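Side-chain contacts in tube-forming protein in Mycobacterial Envelpe, TiME (Mycolicibacterium smegmatis, PDB 7CU9), which probably forms a tube across the mycobacterial outer envelope that is thought to serve secretion: residues E56-P61 and N160-A165; G6-A11 and L63-G68. All coordinates share one frame; numbering follows the deposited sequence.

Overall arrangement
Both contacts lean on the same antiparallel sheet but from opposite faces. In contact 1, the end of helix 55-58 packs on strand 161-169, on the face that also carries helix 92-103; in contact 2, the short helical segment 6-11 rests on strand 63-72, on the face that carries helix 174-185. Their centres are about 10 Å apart. The chain runs from helix 55-58 through a short loop into strand 63-72, and Phe66 of that strand points its ring to the face opposite residues 6-11, where it meets Phe58 edge-to-face, with Phe66 CE1 3.5 Å from Phe58 CG. Leu63 CD2 adds a packing contact with Phe58 O, also at 3.5 Å.

Contact 1 of 2, residues E56-P61 and N160-A165; sequences EVFNDP and NVLLQA
Phe58 overlaps strand 161-165 with the outer rim of its ring, reaching Leu162 with one corner and Gln164 with another. Its CG lies beside the backbone N and anti to the carbonyl carbon (chi1 -79°), a torsion that brings the far end of the ring closer to the strand than its CB alone would suggest. Phe58 CE1 comes 3.5 Å from Leu162 O and Phe58 CE2 3.3 Å from Gln164 OE1, both oxygens lying close to the ring plane at its edge. The slightly positive C-H rim of a benzene ring suits such neighbours, and the geometry is consistent with weak C-H···O attraction. The Gln164 amide plane is turned 57° from the ring, and the two side chains run antiparallel alongside each other. This amide is buried but provided for: OE1 accepts a hydrogen bond from Gly53 N, and NE2 bonds to Thr155 OG1, so both ends of the group help fix its rotation. Glutamine, extended beyond CG, is long enough to reach these partners from the strand. This contact is part of the helix-on-sheet layering of the PknH-like extracellular domain, of the Mog1p/PsbP clan: Leu162 and Gln164 point towards helices 55-58 and 92-103, whereas Val161 and Leu163 point to the opposite face. Leu162 supplies the apolar part. With CG anti to its backbone N (chi1 -174°), Leu162 CD2 lies 3.7 Å from Val57 CG1 and 3.9 Å from Phe58 CZ, filling the angle between the two side chains. Val57 and Leu162 meet at about a right angle, through a single methyl of each. Val102 of helix 92-103 also touches Val57 and Gln164, while Ala98 and Tyr99 of the same helix lie against Leu162.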
ATOM      1  N   GLU B  56      22.054  18.711   8.674  1.00 12.48           N
ATOM      2  CA  GLU B  56      22.741  19.629   7.727  1.00 13.15           C
ATOM      3  C   GLU B  56      21.686  20.371   6.900  1.00 12.43           C
ATOM      4  O   GLU B  56      21.971  21.474   6.425  1.00 13.14           O
ATOM      5  CB  GLU B  56      23.788  18.891   6.890  1.00 14.31           C
ATOM      6  CG  GLU B  56      23.259  18.132   5.695  1.00 15.09           C
ATOM      7  CD  GLU B  56      24.394  17.698   4.783  1.00 15.56           C
ATOM      8  OE1 GLU B  56      25.217  16.872   5.232  1.00 18.10           O
ATOM      9  OE2 GLU B  56      24.490  18.228   3.663  1.00 15.29           O
ATOM     10  N   VAL B  57      20.497  19.792   6.759  1.00 11.72           N
ATOM     11  CA  VAL B  57      19.366  20.437   6.039  1.00 11.15           C
ATOM     12  C   VAL B  57      18.682  21.451   6.966  1.00 11.15           C
ATOM     13  O   VAL B  57      18.569  22.612   6.562  1.00 11.66           O
ATOM     14  CB  VAL B  57      18.383  19.385   5.499  1.00 11.22           C
ATOM     15  CG1 VAL B  57      17.110  20.023   4.972  1.00 11.37           C
ATOM     16  CG2 VAL B  57      19.049  18.533   4.425  1.00 11.14           C
ATOM     17  N   PHE B  58      18.243  21.032   8.153  1.00 10.93           N
ATOM     18  CA  PHE B  58      17.301  21.826   8.993  1.00 10.90           C
ATOM     19  C   PHE B  58      18.030  22.758   9.961  1.00 11.43           C
ATOM     20  O   PHE B  58      17.551  23.886  10.138  1.00 11.50           O
ATOM     21  CB  PHE B  58      16.351  20.913   9.762  1.00 10.51           C
ATOM     22  CG  PHE B  58      15.230  20.393   8.909  1.00 10.21           C
ATOM     23  CD1 PHE B  58      14.087  21.148   8.706  1.00 10.01           C
ATOM     24  CD2 PHE B  58      15.335  19.165   8.276  1.00 10.06           C
ATOM     25  CE1 PHE B  58      13.054  20.670   7.918  1.00 10.01           C
ATOM     26  CE2 PHE B  58      14.304  18.694   7.479  1.00  9.98           C
ATOM     27  CZ  PHE B  58      13.162  19.440   7.312  1.00 10.03           C
ATOM     28  N   ASN B  59      19.113  22.315  10.593  1.00 12.21           N
ATOM     29  CA  ASN B  59      19.787  23.148  11.623  1.00 12.74           C
ATOM     30  C   ASN B  59      20.299  24.424  10.961  1.00 12.50           C
ATOM     31  O   ASN B  59      20.950  24.359   9.901  1.00 12.99           O
ATOM     32  CB  ASN B  59      20.869  22.381  12.380  1.00 13.90           C
ATOM     33  CG  ASN B  59      20.283  21.451  13.420  1.00 15.14           C
ATOM     34  OD1 ASN B  59      19.247  21.750  14.019  1.00 17.70           O
ATOM     35  ND2 ASN B  59      20.953  20.341  13.674  1.00 16.15           N
ATOM     36  N   ASP B  60      19.996  25.565  11.573  1.00 11.86           N
ATOM     37  CA  ASP B  60      20.172  26.884  10.932  1.00 11.76           C
ATOM     38  C   ASP B  60      19.892  27.955  11.972  1.00 11.33           C
ATOM     39  O   ASP B  60      19.045  27.748  12.833  1.00 11.05           O
ATOM     40  CB  ASP B  60      19.203  27.039   9.760  1.00 12.21           C
ATOM     41  CG  ASP B  60      19.507  28.239   8.890  1.00 12.73           C
ATOM     42  OD1 ASP B  60      20.535  28.198   8.184  1.00 13.42           O
ATOM     43  OD2 ASP B  60      18.726  29.206   8.934  1.00 13.26           O
ATOM     44  N   PRO B  61      20.556  29.128  11.912  1.00 11.15           N
ATOM     45  CA  PRO B  61      20.220  30.222  12.817  1.00 11.21           C
ATOM     46  C   PRO B  61      18.731  30.586  12.773  1.00 11.35           C
ATOM     47  O   PRO B  61      18.233  31.030  13.784  1.00 11.44           O
ATOM     48  CB  PRO B  61      21.111  31.365  12.318  1.00 11.59           C
ATOM     49  CG  PRO B  61      22.312  30.646  11.760  1.00 11.89           C
ATOM     50  CD  PRO B  61      21.723  29.437  11.069  1.00 11.63           C
ATOM     51  N   ASN B 160       7.503  29.664   4.752  1.00  9.56           N
ATOM     52  CA  ASN B 160       8.666  29.563   5.666  1.00  9.19           C
ATOM     53  C   ASN B 160       8.800  28.147   6.234  1.00  9.03           C
ATOM     54  O   ASN B 160       9.511  27.980   7.235  1.00  9.14           O
ATOM     55  CB  ASN B 160       8.537  30.574   6.803  1.00  9.05           C
ATOM     56  CG  ASN B 160       7.316  30.324   7.662  1.00  9.05           C
ATOM     57  OD1 ASN B 160       6.282  29.858   7.172  1.00  9.07           O
ATOM     58  ND2 ASN B 160       7.411  30.653   8.937  1.00  9.16           N
ATOM     59  N   VAL B 161       8.170  27.154   5.608  1.00  8.84           N
ATOM     60  CA  VAL B 161       8.194  25.755   6.112  1.00  8.87           C
ATOM     61  C   VAL B 161       8.913  24.869   5.097  1.00  8.77           C
ATOM     62  O   VAL B 161       8.642  24.987   3.891  1.00  9.14           O
ATOM     63  CB  VAL B 161       6.772  25.250   6.401  1.00  8.73           C
ATOM     64  CG1 VAL B 161       6.770  23.776   6.786  1.00  8.96           C
ATOM     65  CG2 VAL B 161       6.093  26.095   7.472  1.00  8.98           C
ATOM     66  N   LEU B 162       9.792  24.003   5.587  1.00  8.52           N
ATOM     67  CA  LEU B 162      10.291  22.850   4.806  1.00  8.78           C
ATOM     68  C   LEU B 162       9.695  21.593   5.427  1.00  8.85           C
ATOM     69  O   LEU B 162       9.897  21.354   6.642  1.00  8.73           O
ATOM     70  CB  LEU B 162      11.820  22.802   4.808  1.00  8.86           C
ATOM     71  CG  LEU B 162      12.421  21.729   3.900  1.00  9.10           C
ATOM     72  CD1 LEU B 162      12.131  22.027   2.437  1.00  9.22           C
ATOM     73  CD2 LEU B 162      13.913  21.577   4.127  1.00  9.37           C
ATOM     74  N   LEU B 163       8.960  20.822   4.636  1.00  9.17           N
ATOM     75  CA  LEU B 163       8.447  19.524   5.125  1.00  9.75           C
ATOM     76  C   LEU B 163       8.996  18.401   4.252  1.00  9.18           C
ATOM     77  O   LEU B 163       9.282  18.606   3.053  1.00  9.12           O
ATOM     78  CB  LEU B 163       6.921  19.555   5.211  1.00 11.23           C
ATOM     79  CG  LEU B 163       6.159  19.586   3.893  1.00 12.27           C
ATOM     80  CD1 LEU B 163       5.917  18.179   3.369  1.00 13.10           C
ATOM     81  CD2 LEU B 163       4.827  20.311   4.047  1.00 13.36           C
ATOM     82  N   GLN B 164       9.182  17.250   4.876  1.00  8.51           N
ATOM     83  CA  GLN B 164       9.650  16.035   4.184  1.00  8.41           C
ATOM     84  C   GLN B 164       8.787  14.878   4.661  1.00  8.48           C
ATOM     85  O   GLN B 164       8.411  14.845   5.843  1.00  8.21           O
ATOM     86  CB  GLN B 164      11.128  15.784   4.465  1.00  8.42           C
ATOM     87  CG  GLN B 164      12.043  16.875   3.934  1.00  8.68           C
ATOM     88  CD  GLN B 164      13.480  16.455   4.103  1.00  8.84           C
ATOM     89  OE1 GLN B 164      13.964  16.302   5.222  1.00  9.27           O
ATOM     90  NE2 GLN B 164      14.162  16.221   2.992  1.00  8.99           N
ATOM     91  N   ALA B 165       8.490  13.961   3.754  1.00  8.47           N
ATOM     92  CA  ALA B 165       7.804  12.702   4.091  1.00  8.78           C
ATOM     93  C   ALA B 165       8.427  11.578   3.276  1.00  9.01           C
ATOM     94  O   ALA B 165       8.913  11.824   2.161  1.00  8.71           O
ATOM     95  CB  ALA B 165       6.327  12.825   3.849  1.00  8.95           C
TER

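Contact 2 of 2, residues G6-A11 and L63-G68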
ATOM      1  N   GLY B   6       4.389  27.307  16.083  1.00 11.18           N
ATOM      2  CA  GLY B   6       3.517  26.360  16.797  1.00 11.60           C
ATOM      3  C   GLY B   6       2.937  25.277  15.901  1.00 12.03           C
ATOM      4  O   GLY B   6       2.475  24.264  16.443  1.00 12.73           O
ATOM      5  N   VAL B   7       2.938  25.444  14.575  1.00 12.09           N
ATOM      6  CA  VAL B   7       2.256  24.467  13.671  1.00 12.58           C
ATOM      7  C   VAL B   7       2.943  23.099  13.761  1.00 13.25           C
ATOM      8  O   VAL B   7       2.288  22.101  13.425  1.00 13.49           O
ATOM      9  CB  VAL B   7       2.166  24.946  12.209  1.00 12.73           C
ATOM     10  CG1 VAL B   7       1.406  26.258  12.101  1.00 13.02           C
ATOM     11  CG2 VAL B   7       3.525  25.030  11.534  1.00 12.72           C
ATOM     12  N   VAL B   8       4.215  23.027  14.163  1.00 13.53           N
ATOM     13  CA  VAL B   8       4.938  21.719  14.195  1.00 15.14           C
ATOM     14  C   VAL B   8       4.269  20.808  15.234  1.00 15.92           C
ATOM     15  O   VAL B   8       4.383  19.583  15.086  1.00 18.30           O
ATOM     16  CB  VAL B   8       6.448  21.864  14.460  1.00 16.13           C
ATOM     17  CG1 VAL B   8       7.154  22.606  13.342  1.00 15.94           C
ATOM     18  CG2 VAL B   8       6.744  22.504  15.791  1.00 16.88           C
ATOM     19  N   SER B   9       3.576  21.380  16.224  1.00 17.17           N
ATOM     20  CA  SER B   9       2.855  20.629  17.289  1.00 17.79           C
ATOM     21  C   SER B   9       1.684  19.814  16.719  1.00 18.47           C
ATOM     22  O   SER B   9       1.189  18.929  17.446  1.00 19.32           O
ATOM     23  CB  SER B   9       2.376  21.545  18.390  1.00 18.21           C
ATOM     24  OG  SER B   9       3.468  22.041  19.158  1.00 19.33           O
ATOM     25  N   TYR B  10       1.213  20.100  15.498  0.50 17.93           N
ATOM     26  CA  TYR B  10       0.085  19.344  14.888  0.50 18.23           C
ATOM     27  C   TYR B  10       0.259  19.132  13.377  0.50 17.36           C
ATOM     28  O   TYR B  10      -0.715  18.669  12.758  0.50 17.60           O
ATOM     29  CB  TYR B  10      -1.250  20.011  15.234  0.50 19.06           C
ATOM     30  CG  TYR B  10      -1.356  21.481  14.918  0.50 19.29           C
ATOM     31  CD1 TYR B  10      -0.976  22.444  15.836  0.50 19.59           C
ATOM     32  CD2 TYR B  10      -1.870  21.913  13.707  0.50 20.26           C
ATOM     33  CE1 TYR B  10      -1.085  23.796  15.555  0.50 20.28           C
ATOM     34  CE2 TYR B  10      -1.988  23.261  13.409  0.50 20.50           C
ATOM     35  CZ  TYR B  10      -1.595  24.208  14.337  0.50 20.38           C
ATOM     36  OH  TYR B  10      -1.707  25.537  14.049  0.50 21.08           O
ATOM     37  N   ALA B  11       1.444  19.385  12.806  1.00 16.42           N
ATOM     38  CA  ALA B  11       1.727  19.129  11.373  1.00 15.59           C
ATOM     39  C   ALA B  11       2.211  17.686  11.157  1.00 14.94           C
ATOM     40  O   ALA B  11       2.209  17.228  10.003  1.00 14.91           O
ATOM     41  CB  ALA B  11       2.729  20.127  10.846  1.00 15.53           C
ATOM     42  N   LEU B  63      16.095  28.481  12.047  1.00  9.62           N
ATOM     43  CA  LEU B  63      15.135  27.398  12.381  1.00  9.67           C
ATOM     44  C   LEU B  63      14.397  27.783  13.668  1.00  9.41           C
ATOM     45  O   LEU B  63      15.043  27.873  14.734  1.00  9.64           O
ATOM     46  CB  LEU B  63      15.850  26.056  12.527  1.00  9.74           C
ATOM     47  CG  LEU B  63      14.921  24.870  12.794  1.00  9.80           C
ATOM     48  CD1 LEU B  63      14.017  24.599  11.597  1.00  9.95           C
ATOM     49  CD2 LEU B  63      15.724  23.632  13.162  1.00  9.93           C
ATOM     50  N   ALA B  64      13.091  28.027  13.571  1.00  9.16           N
ATOM     51  CA  ALA B  64      12.247  28.450  14.715  1.00  9.05           C
ATOM     52  C   ALA B  64      11.727  27.226  15.469  1.00  9.18           C
ATOM     53  O   ALA B  64      11.758  27.224  16.705  1.00  9.37           O
ATOM     54  CB  ALA B  64      11.127  29.327  14.229  1.00  9.10           C
ATOM     55  N   SER B  65      11.269  26.203  14.753  1.00  9.14           N
ATOM     56  CA  SER B  65      10.699  24.991  15.383  1.00  9.15           C
ATOM     57  C   SER B  65      10.867  23.802  14.447  1.00  9.22           C
ATOM     58  O   SER B  65      11.059  23.995  13.232  1.00  9.19           O
ATOM     59  CB  SER B  65       9.263  25.192  15.763  1.00  9.38           C
ATOM     60  OG  SER B  65       8.471  25.429  14.615  1.00  9.54           O
ATOM     61  N   PHE B  66      10.820  22.617  15.031  1.00  9.24           N
ATOM     62  CA  PHE B  66      11.069  21.358  14.299  1.00  9.36           C
ATOM     63  C   PHE B  66      10.402  20.208  15.033  1.00  9.67           C
ATOM     64  O   PHE B  66      10.471  20.136  16.260  1.00 10.09           O
ATOM     65  CB  PHE B  66      12.567  21.115  14.144  1.00  9.54           C
ATOM     66  CG  PHE B  66      12.877  19.867  13.364  1.00  9.56           C
ATOM     67  CD1 PHE B  66      12.978  19.902  11.983  1.00  9.92           C
ATOM     68  CD2 PHE B  66      12.989  18.649  14.010  1.00  9.74           C
ATOM     69  CE1 PHE B  66      13.225  18.740  11.270  1.00  9.78           C
ATOM     70  CE2 PHE B  66      13.240  17.489  13.295  1.00  9.94           C
ATOM     71  CZ  PHE B  66      13.362  17.539  11.927  1.00  9.90           C
ATOM     72  N   GLY B  67       9.771  19.333  14.269  1.00  9.67           N
ATOM     73  CA  GLY B  67       9.190  18.095  14.794  1.00  9.88           C
ATOM     74  C   GLY B  67       9.132  17.041  13.718  1.00 10.24           C
ATOM     75  O   GLY B  67       9.058  17.391  12.526  1.00  9.91           O
ATOM     76  N   GLY B  68       9.124  15.786  14.132  1.00 10.41           N
ATOM     77  CA  GLY B  68       8.974  14.674  13.189  1.00 10.56           C
ATOM     78  C   GLY B  68       8.504  13.432  13.894  1.00 10.79           C
ATOM     79  O   GLY B  68       8.329  13.452  15.132  1.00 10.70           O
TER
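Val8 straddles the Ser65 hydroxyl with its two methyl groups: Val8 CG1 lies 3.4 Å from Ser65 OG and Val8 CG2 3.6 Å from the same atom. Its chi1 of -64° sets CG1 anti to the carbonyl carbon and CG2 between that carbon and the backbone N, and this spreads the fork across the strand. Val8 CG2 also packs on Ser65 CB at 3.7 Å. In Ser65 the OG takes the position between backbone N and carbonyl carbon (chi1 63°), and there it donates a hydrogen bond to Pro5 O; a small hydroxyl side chain can thus serve both as a floor for the valine and as a polar tie to the chain just before Gly6. Ala64 and Ser65 form the two-residue side of a classic beta bulge in strand 63-72, both facing Val88 of the antiparallel strand 77-89, and Val88 itself touches both Val8 and Ser65. Further along, the backbones come nearest at Gly67, which has no side chain to hold them apart: Gly67 CA is 5.6 Å from Val8 CA, and Val8 CB stands 4.2 Å from Gly67 N. Two i to i+3 backbone bonds shape the segment, Ser9 N to Gly6 O and Tyr10 N to Val7 O, each 3.1 Å.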